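Local coordinates for protein beta-d-glucoside glucohydrolase (Hypocrea jecorina, PDB 3ZZ1) that probably hydrolyses terminal, non-reducing beta-D-glucosyl residues, such as those of cellulose breakdown products, and releases beta-D-glucose, at residues S33-N38 and N45-S50; I52-L57 and R291-W296; S72-P77 and G385-P390; I97-K102 and Q149-Q154; S104-I109 and F309-N314. All coordinates share one frame; numbering follows the deposited sequence.

Overall arrangement
Interactions 1, 2, 4 and 5 gather round the N-terminal, TIM-barrel-like domain, whereas interaction 3 joins that domain to the C-terminal one. Interactions 1 and 3 are the buried ones; the other three are partly buried. Waters bridge every contact but interaction 4, which is valine packing with no polar bond between its segments. Interaction 2 is aromatic, and interaction 5 runs out to an N-linked glycan. Interactions 1 and 2 share the loop between strands 44-45 and 58-60. Interactions 4 and 5 lie about 10 Å apart between centres and meet where Q154 hydrogen-bonds to H107 and I109. Interaction 3 touches interaction 4 through T73 and E100.

Interaction 1 (S33-N38 and N45-S50); sequences SGVGWN and NTSPAS
The peptide carbonyl of N45 is the flat group at the heart of this contact, and V35 N reaches its oxygen from 21° outside the carbonyl plane. The N-H...O bond measures 2.9 Å from V35 N to N45 O. G34 CA comes to 3.1 Å from N45 O, a CA-H...O contact, so a single acceptor is gripped by two neighbouring residues. The V35 methyls part (chi1 -69°), CG1 anti to the carbonyl carbon and 3.8 Å from S47 OG, CG2 turned to N45 and 3.8 Å from N45 CB. With an alanine here, the loss of both methyls would probably strip N45 CB and the S47 side chain of their apolar cover. Two waters bridge the rest: one donates a hydrogen bond to S33 O and lies 2.7 Å from S47 OG, and the other accepts from N45 N at 3.0 Å and is placed to donate to G36 O. At the far end of 33-38, the W37 ring meets W237 edge-to-face. S33 leaves the end of helix 25-32, its OG bonded back to V29 O, and the backbones of S47 and G30 are hydrogen-bonded. Residues 45-50 run on from strand 44-45, the outermost strand beside 58-60.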
# COMPACT_ATOMS: atom_id res chain seq x y z
N SER A 33 -9.24 24.98 -9.21
CA SER A 33 -8.49 25.67 -8.16
C SER A 33 -9.09 25.42 -6.78
O SER A 33 -10.25 25.74 -6.53
CB SER A 33 -8.45 27.18 -8.43
OG SER A 33 -8.10 27.46 -9.78
N GLY A 34 -8.29 24.83 -5.90
CA GLY A 34 -8.67 24.67 -4.49
C GLY A 34 -8.89 26.01 -3.80
O GLY A 34 -8.20 26.99 -4.09
N VAL A 35 -9.86 26.04 -2.89
CA VAL A 35 -10.27 27.30 -2.25
C VAL A 35 -9.23 27.86 -1.27
O VAL A 35 -9.27 29.04 -0.92
CB VAL A 35 -11.66 27.18 -1.55
CG1 VAL A 35 -12.77 27.04 -2.59
CG2 VAL A 35 -11.69 26.02 -0.55
N GLY A 36 -8.30 27.00 -0.86
CA GLY A 36 -7.23 27.38 0.07
C GLY A 36 -7.04 26.34 1.16
O GLY A 36 -7.95 25.57 1.45
N TRP A 37 -5.85 26.32 1.75
CA TRP A 37 -5.53 25.42 2.86
C TRP A 37 -6.51 25.67 4.01
O TRP A 37 -6.61 26.79 4.52
CB TRP A 37 -4.09 25.65 3.33
CG TRP A 37 -3.53 24.55 4.19
CD1 TRP A 37 -3.95 24.18 5.44
CD2 TRP A 37 -2.42 23.69 3.88
NE1 TRP A 37 -3.19 23.14 5.91
CE2 TRP A 37 -2.24 22.82 4.97
CE3 TRP A 37 -1.56 23.58 2.77
CZ2 TRP A 37 -1.24 21.85 5.00
CZ3 TRP A 37 -0.57 22.60 2.80
CH2 TRP A 37 -0.42 21.75 3.91
N ASN A 38 -7.24 24.61 4.39
CA ASN A 38 -8.35 24.71 5.36
C ASN A 38 -9.42 25.73 4.95
O ASN A 38 -10.08 26.34 5.80
CB ASN A 38 -7.83 25.01 6.78
CG ASN A 38 -7.01 23.86 7.36
OD1 ASN A 38 -7.34 22.69 7.18
ND2 ASN A 38 -5.95 24.21 8.08
N ASN A 45 -11.07 21.33 -1.22
CA ASN A 45 -12.33 21.78 -1.81
C ASN A 45 -12.11 22.66 -3.04
O ASN A 45 -11.19 23.47 -3.07
CB ASN A 45 -13.17 22.56 -0.79
CG ASN A 45 -13.93 21.66 0.17
OD1 ASN A 45 -14.92 21.03 -0.20
ND2 ASN A 45 -13.47 21.62 1.40
N THR A 46 -12.97 22.50 -4.04
CA THR A 46 -12.96 23.40 -5.20
C THR A 46 -14.21 24.28 -5.15
O THR A 46 -15.02 24.15 -4.23
CB THR A 46 -12.87 22.63 -6.54
OG1 THR A 46 -13.97 21.73 -6.66
CG2 THR A 46 -11.58 21.83 -6.62
N SER A 47 -14.36 25.17 -6.13
CA SER A 47 -15.52 26.06 -6.18
C SER A 47 -16.67 25.45 -6.99
O SER A 47 -16.44 24.95 -8.09
CB SER A 47 -15.13 27.43 -6.74
OG SER A 47 -14.33 28.14 -5.82
N PRO A 48 -17.91 25.49 -6.46
CA PRO A 48 -19.05 24.89 -7.17
C PRO A 48 -19.39 25.59 -8.50
O PRO A 48 -19.15 26.79 -8.65
CB PRO A 48 -20.21 25.03 -6.17
CG PRO A 48 -19.82 26.17 -5.28
CD PRO A 48 -18.32 26.08 -5.17
N ALA A 49 -19.92 24.82 -9.44
CA ALA A 49 -20.43 25.36 -10.70
C ALA A 49 -21.90 24.96 -10.85
O ALA A 49 -22.22 23.87 -11.35
CB ALA A 49 -19.59 24.89 -11.87
N SER A 50 -22.78 25.85 -10.41
CA SER A 50 -24.22 25.61 -10.34
C SER A 50 -24.86 25.41 -11.71
O SER A 50 -25.90 24.75 -11.82
CB SER A 50 -24.90 26.76 -9.61
OG SER A 50 -24.66 27.98 -10.29
O HOH W 1 -11.79 27.87 -6.75
O HOH W 2 -9.05 23.40 -0.47

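Interaction 2 (I52-L57 and R291-W296)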
# COMPACT_ATOMS: atom_id res chain seq x y z
N ILE A 52 -24.07 23.57 -14.01
CA ILE A 52 -24.11 22.15 -14.33
C ILE A 52 -24.35 21.28 -13.09
O ILE A 52 -24.10 20.07 -13.10
CB ILE A 52 -22.82 21.69 -15.07
CG1 ILE A 52 -21.57 22.07 -14.27
CG2 ILE A 52 -22.78 22.30 -16.47
CD1 ILE A 52 -20.38 21.18 -14.56
N SER A 53 -24.84 21.92 -12.03
CA SER A 53 -25.14 21.26 -10.75
C SER A 53 -23.91 20.54 -10.17
O SER A 53 -24.02 19.50 -9.52
CB SER A 53 -26.34 20.30 -10.88
OG SER A 53 -27.53 21.01 -11.19
N TYR A 54 -22.74 21.13 -10.42
CA TYR A 54 -21.48 20.62 -9.90
C TYR A 54 -21.24 21.21 -8.51
O TYR A 54 -21.16 22.43 -8.37
CB TYR A 54 -20.33 20.96 -10.84
CG TYR A 54 -19.02 20.29 -10.49
CD1 TYR A 54 -18.86 18.91 -10.61
CD2 TYR A 54 -17.94 21.04 -10.04
CE1 TYR A 54 -17.65 18.30 -10.29
CE2 TYR A 54 -16.73 20.44 -9.72
CZ TYR A 54 -16.59 19.07 -9.84
OH TYR A 54 -15.39 18.48 -9.51
N PRO A 55 -21.13 20.35 -7.49
CA PRO A 55 -20.97 20.84 -6.13
C PRO A 55 -19.54 21.31 -5.90
O PRO A 55 -18.68 21.14 -6.77
CB PRO A 55 -21.26 19.60 -5.28
CG PRO A 55 -20.76 18.48 -6.11
CD PRO A 55 -21.07 18.87 -7.54
N SER A 56 -19.28 21.90 -4.73
CA SER A 56 -17.91 22.09 -4.29
C SER A 56 -17.37 20.68 -4.06
O SER A 56 -17.85 19.98 -3.16
CB SER A 56 -17.87 22.90 -3.00
OG SER A 56 -16.57 22.88 -2.43
N LEU A 57 -16.42 20.25 -4.89
CA LEU A 57 -15.86 18.90 -4.79
C LEU A 57 -15.17 18.75 -3.44
O LEU A 57 -14.39 19.60 -3.03
CB LEU A 57 -14.89 18.62 -5.93
CG LEU A 57 -14.53 17.14 -6.17
CD1 LEU A 57 -15.66 16.40 -6.89
CD2 LEU A 57 -13.24 17.03 -6.97
N ARG A 291 -11.36 16.43 -17.74
CA ARG A 291 -10.85 15.34 -16.92
C ARG A 291 -11.51 15.28 -15.54
O ARG A 291 -11.90 14.20 -15.07
CB ARG A 291 -9.32 15.44 -16.81
CG ARG A 291 -8.61 15.25 -18.14
CD ARG A 291 -7.12 15.51 -18.05
NE ARG A 291 -6.44 15.18 -19.30
CZ ARG A 291 -5.99 13.96 -19.61
NH1 ARG A 291 -6.13 12.95 -18.77
NH2 ARG A 291 -5.39 13.76 -20.78
N ILE A 292 -11.67 16.44 -14.91
CA ILE A 292 -12.28 16.55 -13.57
C ILE A 292 -13.78 16.20 -13.62
O ILE A 292 -14.25 15.38 -12.83
CB ILE A 292 -12.07 17.95 -12.93
CG1 ILE A 292 -10.58 18.23 -12.72
CG2 ILE A 292 -12.79 18.05 -11.60
CD1 ILE A 292 -10.24 19.70 -12.50
N LEU A 293 -14.51 16.82 -14.55
CA LEU A 293 -15.93 16.52 -14.73
C LEU A 293 -16.19 15.08 -15.18
O LEU A 293 -17.17 14.47 -14.78
CB LEU A 293 -16.59 17.50 -15.71
CG LEU A 293 -16.66 18.98 -15.33
CD1 LEU A 293 -17.42 19.74 -16.40
CD2 LEU A 293 -17.29 19.19 -13.96
N ALA A 294 -15.30 14.53 -16.01
CA ALA A 294 -15.42 13.15 -16.46
C ALA A 294 -15.35 12.17 -15.30
O ALA A 294 -16.05 11.17 -15.29
CB ALA A 294 -14.38 12.81 -17.50
N ALA A 295 -14.48 12.46 -14.33
CA ALA A 295 -14.31 11.62 -13.14
C ALA A 295 -15.57 11.63 -12.29
O ALA A 295 -15.95 10.62 -11.69
CB ALA A 295 -13.11 12.09 -12.33
N TRP A 296 -16.21 12.80 -12.25
CA TRP A 296 -17.46 13.02 -11.54
C TRP A 296 -18.60 12.23 -12.20
O TRP A 296 -19.38 11.56 -11.52
CB TRP A 296 -17.74 14.52 -11.53
CG TRP A 296 -18.93 15.01 -10.74
CD1 TRP A 296 -19.13 14.88 -9.39
CD2 TRP A 296 -20.03 15.77 -11.23
NE1 TRP A 296 -20.31 15.48 -9.03
CE2 TRP A 296 -20.88 16.04 -10.14
CE3 TRP A 296 -20.39 16.25 -12.50
CZ2 TRP A 296 -22.07 16.77 -10.28
CZ3 TRP A 296 -21.58 16.97 -12.64
CH2 TRP A 296 -22.41 17.22 -11.53
O HOH W 3 -14.78 15.57 -10.20
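Y54 drives the edge of its ring into the face of W296, a T-shaped pair that pins a loop of the TIM-barrel-like domain to helix 282-298. The loop carries a G1 beta bulge, S53 and Y54 lying opposite A49 alone. Packing is tight here: Y54 CD1 stands over the centre of the indole, 3.4 Å from W296 CD2, and the planes meet at 85°. A chi1 of -174° at W296 takes CG anti to its backbone N and lays the indole beneath the tyrosine. On one face of the Y54 ring sits L293 CD2, 3.9 Å from the centroid, a CH-pi contact. I52 and L293 reach each other tip to tip, I52 CD1 3.7 Å from L293 CD2. A serine in place of W296 would probably open a gap under the Y54 edge and leave the tyrosine ring free to shift. Toward solvent the contact thins. The exposed S53 offers just its carbonyl, with S53 O 3.4 Å from W296 CZ2, and the P55 ring crosses the indole obliquely, P55 CD near W296 CZ2. At the phenol end a water in the plane of the Y54 ring is 3.1 Å from Y54 OH and donates a hydrogen bond to I292 O at 2.7 Å.

Interaction 3 (S72-P77 and G385-P390); sequences STAFTP and GAVNYP
This contact lies on the seam between the two large domains of a family 3 glycoside hydrolase: loop 72-77 belongs to the N-terminal, TIM-barrel-like one and loop 385-390 to the C-terminal one. A74 carries the contact. Its methyl is directed at the other loop and meets the side chains of V387, Y389 and P390. At V387 a chi1 of -62° wedges CG2 between its own backbone N and carbonyl carbon, and that branch does the touching, V387 CG2 lying 3.6 Å from A74 CB. The Y389 ring takes the methyl obliquely, near its CD1-CE1 side, with Y389 CD1 3.6 Å from A74 CB. P390 lies against the carbonyl of S72, with P390 CG 3.4 Å from S72 O. The polar link is indirect, through a water that stands 2.7 Å from S72 OG and donates to N388 O at 2.6 Å. The backbone N and O of A74 bond to the C-terminal domain, A74 N to Q508 OE1 and A74 O to S507 OG, so the loop is held by its backbone as well as by its methyl. On its other side, T73 and F75 pack on helices 87-103 and 320-329, T73 OG1 being hydrogen-bonded to E100, and P77 stands at the N-cap position of helix 78-83. Loop 385-390 leads on to helix 395-404.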
# COMPACT_ATOMS: atom_id res chain seq x y z
N SER A 72 -16.19 6.82 11.88
CA SER A 72 -15.68 5.99 10.79
C SER A 72 -14.80 4.85 11.29
O SER A 72 -14.30 4.87 12.42
CB SER A 72 -14.90 6.84 9.79
OG SER A 72 -13.81 7.48 10.44
N THR A 73 -14.64 3.85 10.43
CA THR A 73 -13.77 2.72 10.69
C THR A 73 -12.32 3.11 10.38
O THR A 73 -12.04 3.82 9.41
CB THR A 73 -14.18 1.49 9.83
OG1 THR A 73 -15.52 1.10 10.17
CG2 THR A 73 -13.24 0.31 10.04
N ALA A 74 -11.41 2.66 11.24
CA ALA A 74 -9.98 2.71 10.97
C ALA A 74 -9.58 1.38 10.34
O ALA A 74 -9.37 0.38 11.03
CB ALA A 74 -9.21 2.95 12.25
N PHE A 75 -9.48 1.37 9.01
CA PHE A 75 -9.08 0.15 8.31
C PHE A 75 -7.59 -0.09 8.49
O PHE A 75 -6.84 0.81 8.88
CB PHE A 75 -9.46 0.23 6.82
CG PHE A 75 -10.95 0.22 6.58
CD1 PHE A 75 -11.67 1.42 6.57
CD2 PHE A 75 -11.63 -0.97 6.38
CE1 PHE A 75 -13.05 1.43 6.35
CE2 PHE A 75 -13.01 -0.98 6.16
CZ PHE A 75 -13.72 0.22 6.15
N THR A 76 -7.16 -1.33 8.24
CA THR A 76 -5.75 -1.66 8.29
C THR A 76 -5.03 -0.85 7.21
O THR A 76 -5.63 -0.56 6.17
CB THR A 76 -5.50 -3.16 8.04
OG1 THR A 76 -5.93 -3.51 6.72
CG2 THR A 76 -6.24 -4.02 9.06
N PRO A 77 -3.76 -0.48 7.46
CA PRO A 77 -2.91 0.06 6.41
C PRO A 77 -2.85 -0.87 5.20
O PRO A 77 -3.04 -2.08 5.34
CB PRO A 77 -1.55 0.13 7.07
CG PRO A 77 -1.86 0.41 8.50
CD PRO A 77 -3.12 -0.34 8.79
N GLY A 385 -2.06 9.81 6.44
CA GLY A 385 -2.66 8.51 6.16
C GLY A 385 -3.16 7.78 7.39
O GLY A 385 -3.57 6.62 7.30
N ALA A 386 -3.12 8.45 8.54
CA ALA A 386 -3.64 7.92 9.79
C ALA A 386 -5.03 8.49 10.06
O ALA A 386 -5.38 9.55 9.53
CB ALA A 386 -2.69 8.25 10.93
N VAL A 387 -5.83 7.78 10.86
CA VAL A 387 -7.18 8.23 11.24
C VAL A 387 -7.47 7.99 12.72
O VAL A 387 -6.68 7.33 13.42
CB VAL A 387 -8.30 7.52 10.40
CG1 VAL A 387 -8.18 7.84 8.91
CG2 VAL A 387 -8.30 6.02 10.64
N ASN A 388 -8.60 8.51 13.20
CA ASN A 388 -9.09 8.25 14.55
C ASN A 388 -9.63 6.83 14.70
O ASN A 388 -10.29 6.31 13.79
CB ASN A 388 -10.22 9.22 14.90
CG ASN A 388 -9.76 10.66 15.01
OD1 ASN A 388 -10.35 11.56 14.41
ND2 ASN A 388 -8.71 10.90 15.80
N TYR A 389 -9.35 6.21 15.85
CA TYR A 389 -9.92 4.92 16.20
C TYR A 389 -11.30 5.10 16.83
O TYR A 389 -11.45 5.86 17.78
CB TYR A 389 -9.01 4.17 17.18
CG TYR A 389 -7.71 3.71 16.59
CD1 TYR A 389 -7.68 2.79 15.53
CD2 TYR A 389 -6.50 4.17 17.09
CE1 TYR A 389 -6.47 2.36 14.98
CE2 TYR A 389 -5.29 3.75 16.56
CZ TYR A 389 -5.28 2.85 15.51
OH TYR A 389 -4.08 2.43 14.99
N PRO A 390 -12.31 4.39 16.30
CA PRO A 390 -13.61 4.41 16.97
C PRO A 390 -13.57 3.57 18.24
O PRO A 390 -14.35 3.79 19.17
CB PRO A 390 -14.54 3.79 15.92
CG PRO A 390 -13.66 2.91 15.10
CD PRO A 390 -12.33 3.61 15.05
O HOH W 4 -11.49 6.85 11.56

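Interaction 4 (I97-K102 and Q149-Q154)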
# COMPACT_ATOMS: atom_id res chain seq x y z
N ILE A 97 -14.29 1.04 2.48
CA ILE A 97 -13.79 2.42 2.51
C ILE A 97 -14.68 3.32 1.65
O ILE A 97 -15.08 4.40 2.08
CB ILE A 97 -12.30 2.52 2.05
CG1 ILE A 97 -11.37 2.01 3.15
CG2 ILE A 97 -11.93 3.96 1.68
CD1 ILE A 97 -9.95 1.73 2.72
N GLY A 98 -14.99 2.86 0.44
CA GLY A 98 -15.89 3.58 -0.46
C GLY A 98 -17.23 3.89 0.18
O GLY A 98 -17.71 5.03 0.12
N GLU A 99 -17.83 2.87 0.81
CA GLU A 99 -19.12 3.02 1.49
C GLU A 99 -19.10 4.11 2.56
O GLU A 99 -20.03 4.93 2.62
CB GLU A 99 -19.57 1.69 2.10
CG GLU A 99 -20.17 0.73 1.09
CD GLU A 99 -20.47 -0.64 1.66
OE1 GLU A 99 -20.58 -0.78 2.90
OE2 GLU A 99 -20.62 -1.60 0.86
N GLU A 100 -18.05 4.13 3.37
CA GLU A 100 -17.91 5.10 4.46
C GLU A 100 -17.65 6.51 3.94
O GLU A 100 -18.18 7.48 4.48
CB GLU A 100 -16.81 4.67 5.43
CG GLU A 100 -17.08 3.31 6.05
CD GLU A 100 -16.45 3.10 7.41
OE1 GLU A 100 -15.72 3.99 7.88
OE2 GLU A 100 -16.70 2.03 8.02
N VAL A 101 -16.85 6.61 2.88
CA VAL A 101 -16.54 7.90 2.25
C VAL A 101 -17.80 8.56 1.68
O VAL A 101 -18.06 9.73 1.97
CB VAL A 101 -15.44 7.75 1.17
CG1 VAL A 101 -15.21 9.07 0.45
CG2 VAL A 101 -14.14 7.27 1.81
N LYS A 102 -18.58 7.80 0.90
CA LYS A 102 -19.83 8.31 0.33
C LYS A 102 -20.82 8.65 1.44
O LYS A 102 -21.45 9.72 1.41
CB LYS A 102 -20.43 7.28 -0.64
CG LYS A 102 -21.67 7.76 -1.38
CD LYS A 102 -21.92 6.92 -2.62
CE LYS A 102 -23.25 7.27 -3.27
NZ LYS A 102 -24.40 6.69 -2.53
N GLN A 149 -14.43 2.57 -6.14
CA GLN A 149 -15.21 3.24 -7.19
C GLN A 149 -16.52 2.53 -7.55
O GLN A 149 -17.41 3.14 -8.14
CB GLN A 149 -14.34 3.53 -8.42
CG GLN A 149 -13.13 4.41 -8.10
CD GLN A 149 -12.45 5.01 -9.32
OE1 GLN A 149 -12.63 4.55 -10.45
NE2 GLN A 149 -11.65 6.05 -9.10
N SER A 150 -16.66 1.27 -7.17
CA SER A 150 -17.92 0.54 -7.37
C SER A 150 -19.05 1.16 -6.53
O SER A 150 -20.23 0.99 -6.84
CB SER A 150 -17.77 -0.93 -6.98
OG SER A 150 -17.73 -1.07 -5.57
N VAL A 151 -18.65 1.87 -5.47
CA VAL A 151 -19.57 2.52 -4.54
C VAL A 151 -19.98 3.90 -5.07
O VAL A 151 -21.00 4.46 -4.65
CB VAL A 151 -18.92 2.65 -3.13
CG1 VAL A 151 -19.81 3.45 -2.18
CG2 VAL A 151 -18.62 1.28 -2.56
N GLY A 152 -19.20 4.44 -5.99
CA GLY A 152 -19.50 5.73 -6.59
C GLY A 152 -18.68 6.84 -5.96
O GLY A 152 -19.13 7.98 -5.84
N VAL A 153 -17.46 6.48 -5.55
CA VAL A 153 -16.52 7.40 -4.93
C VAL A 153 -15.30 7.49 -5.83
O VAL A 153 -14.92 6.51 -6.46
CB VAL A 153 -16.10 6.89 -3.52
CG1 VAL A 153 -15.03 7.78 -2.89
CG2 VAL A 153 -17.32 6.79 -2.61
N GLN A 154 -14.69 8.68 -5.89
CA GLN A 154 -13.46 8.87 -6.65
C GLN A 154 -12.24 8.44 -5.83
O GLN A 154 -12.06 8.88 -4.69
CB GLN A 154 -13.29 10.33 -7.08
CG GLN A 154 -14.36 10.86 -8.02
CD GLN A 154 -13.99 12.21 -8.61
OE1 GLN A 154 -12.82 12.47 -8.90
NE2 GLN A 154 -14.98 13.07 -8.79
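The chain leaving helix 134-150 passes close to helix 87-103, G98 CA and V151 CA being 5.6 Å apart, and it turns at G152, whose phi of 100° is a glycine conformation. Closeness rests on G98, since a CB on that residue would stand just 3.0 Å from V151 CG2. In its place the two valines crowd round the G98 carbonyl: V151 CG1 lies 3.5 Å from G98 O and V153 CG2 3.3 Å from it. That oxygen is satisfied within the helix by K102 N. Both valines have CG1 anti to the backbone N (chi1 175°), and V151 then presents its two methyls to the helix, CG1 at G98 and CG2 at E99. The V151 and E99 side chains cross at about a right angle, V151 CG2 4.0 Å from E99 CG, while the E99 carboxylate turns off to H319. Deeper in, those of V101 and V153 cross obliquely, V101 CG1 3.6 Å from V153 CG1; on the more open side K102 CB covers V153 CG2 at 3.7 Å. Beyond V153 the chain becomes strand 154-160, parallel to strand 108-109, and V101 also packs on I109. Helix, strand, helix, strand in sequence, with the strands adjacent and parallel, is the beta-alpha-beta build of a TIM-type barrel.

Interaction 5 (S104-I109 and F309-N314). With NAG (2-acetamido-2-deoxy-beta-D-glucopyranose), chain B.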
# COMPACT_ATOMS: atom_id res chain seq x y z
N SER A 104 -20.26 9.63 4.26
CA SER A 104 -19.81 10.86 4.92
C SER A 104 -19.90 12.08 4.00
O SER A 104 -19.59 13.20 4.41
CB SER A 104 -18.37 10.69 5.44
OG SER A 104 -18.29 9.63 6.38
N GLY A 105 -20.33 11.86 2.75
CA GLY A 105 -20.55 12.95 1.80
C GLY A 105 -19.29 13.53 1.22
O GLY A 105 -19.24 14.71 0.87
N ILE A 106 -18.27 12.68 1.11
CA ILE A 106 -17.00 13.03 0.49
C ILE A 106 -16.99 12.44 -0.91
O ILE A 106 -17.34 11.27 -1.10
CB ILE A 106 -15.81 12.47 1.30
CG1 ILE A 106 -15.81 13.06 2.72
CG2 ILE A 106 -14.49 12.73 0.58
CD1 ILE A 106 -15.20 12.15 3.76
N HIS A 107 -16.57 13.24 -1.90
CA HIS A 107 -16.50 12.79 -3.29
C HIS A 107 -15.19 12.06 -3.62
O HIS A 107 -15.19 11.10 -4.39
CB HIS A 107 -16.70 13.96 -4.25
CG HIS A 107 -17.93 14.77 -3.98
ND1 HIS A 107 -17.88 16.05 -3.46
CD2 HIS A 107 -19.24 14.47 -4.13
CE1 HIS A 107 -19.11 16.51 -3.32
NE2 HIS A 107 -19.96 15.57 -3.72
N VAL A 108 -14.08 12.54 -3.06
CA VAL A 108 -12.77 12.01 -3.41
C VAL A 108 -12.02 11.54 -2.17
O VAL A 108 -11.84 12.31 -1.23
CB VAL A 108 -11.90 13.04 -4.19
CG1 VAL A 108 -10.73 12.35 -4.86
CG2 VAL A 108 -12.71 13.78 -5.25
N ILE A 109 -11.59 10.28 -2.18
CA ILE A 109 -10.72 9.74 -1.14
C ILE A 109 -9.28 9.71 -1.64
O ILE A 109 -8.99 9.23 -2.75
CB ILE A 109 -11.20 8.35 -0.62
CG1 ILE A 109 -10.47 7.96 0.67
CG2 ILE A 109 -11.04 7.27 -1.69
CD1 ILE A 109 -10.84 8.81 1.88
N PHE A 309 -21.81 16.46 3.10
CA PHE A 309 -20.60 16.27 3.89
C PHE A 309 -20.89 16.34 5.39
O PHE A 309 -21.42 17.33 5.88
CB PHE A 309 -19.52 17.29 3.52
CG PHE A 309 -18.31 17.26 4.43
CD1 PHE A 309 -17.36 16.25 4.30
CD2 PHE A 309 -18.14 18.22 5.42
CE1 PHE A 309 -16.24 16.20 5.14
CE2 PHE A 309 -17.03 18.18 6.27
CZ PHE A 309 -16.08 17.17 6.13
N ASN A 310 -20.51 15.27 6.09
CA ASN A 310 -20.63 15.23 7.54
C ASN A 310 -19.78 14.08 8.08
O ASN A 310 -20.10 12.91 7.88
CB ASN A 310 -22.10 15.09 7.95
CG ASN A 310 -22.31 15.12 9.45
OD1 ASN A 310 -21.36 15.00 10.23
ND2 ASN A 310 -23.56 15.28 9.86
N ILE A 311 -18.70 14.43 8.76
CA ILE A 311 -17.78 13.43 9.31
C ILE A 311 -18.09 13.08 10.77
O ILE A 311 -17.29 12.43 11.45
CB ILE A 311 -16.29 13.81 9.12
CG1 ILE A 311 -16.04 15.27 9.51
CG2 ILE A 311 -15.85 13.54 7.66
CD1 ILE A 311 -14.58 15.66 9.57
N SER A 312 -19.26 13.49 11.25
CA SER A 312 -19.72 13.09 12.58
C SER A 312 -20.63 11.86 12.51
O SER A 312 -20.90 11.21 13.53
CB SER A 312 -20.43 14.24 13.30
OG SER A 312 -19.51 15.28 13.59
N ARG A 313 -21.10 11.54 11.30
CA ARG A 313 -21.98 10.39 11.07
C ARG A 313 -21.28 9.08 11.39
O ARG A 313 -20.12 8.89 11.01
CB ARG A 313 -22.44 10.35 9.62
CG ARG A 313 -23.66 11.17 9.32
CD ARG A 313 -23.95 11.12 7.83
NE ARG A 313 -24.61 12.35 7.39
CZ ARG A 313 -24.42 12.91 6.20
NH1 ARG A 313 -23.59 12.36 5.32
NH2 ARG A 313 -25.05 14.04 5.90
N ASN A 314 -22.00 8.19 12.06
CA ASN A 314 -21.54 6.83 12.29
C ASN A 314 -21.81 5.99 11.05
O ASN A 314 -22.95 5.57 10.81
CB ASN A 314 -22.20 6.21 13.52
CG ASN A 314 -21.58 4.87 13.92
OD1 ASN A 314 -20.99 4.16 13.10
ND2 ASN A 314 -21.73 4.51 15.20
C1 NAG B . -23.91 15.29 11.25
C2 NAG B . -25.10 16.20 11.54
C3 NAG B . -25.59 16.01 12.98
C4 NAG B . -25.76 14.53 13.32
C5 NAG B . -24.49 13.77 12.99
C6 NAG B . -24.59 12.28 13.30
C7 NAG B . -25.30 18.33 10.35
C8 NAG B . -24.74 19.71 10.19
N2 NAG B . -24.70 17.57 11.26
O3 NAG B . -26.84 16.65 13.12
O4 NAG B . -26.07 14.36 14.68
O5 NAG B . -24.22 13.96 11.61
O6 NAG B . -25.43 11.63 12.36
O7 NAG B . -26.25 17.97 9.66
O HOH W 5 -18.06 9.84 9.12
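F309 turns the edge of its ring to I106, whose CG1 lies in the ring plane, 3.9 Å from F309 CD1. The F309 chi1 of 173° swings the ring away from its backbone N and onto the isoleucine. Beside it the backbones join: N310 N donates to S104 O at 2.8 Å, nearly straight at 168°, though it comes from above the carbonyl plane. F309 CA adds a CA-H...O contact to S104 O at 3.3 Å. G105 closes a Schellman motif with positive phi, and a CB there would collide with F309 N. The R313 guanidinium lies with one face over N310 CB, and NH1 is hydrogen-bonded to A103 O at the helix end and to S308 O in its loop. A water donates to S104 OG, also bonded back to E100 O, and to R313 O. N310 bears the glycan, its ND2 bonded to NAG C1 at 1.4 Å, while N310 OD1 accepts from S312 N at 2.8 Å in an Asx turn that steadies the amide. R313 CG approaches NAG O6 to 3.5 Å. Segment 104-109 runs from the end of helix 87-103 into strand 108-109, between strands 58-60 and 154-160; I106 packs on 58-60, and loop 309-314 leads toward helix 320-329.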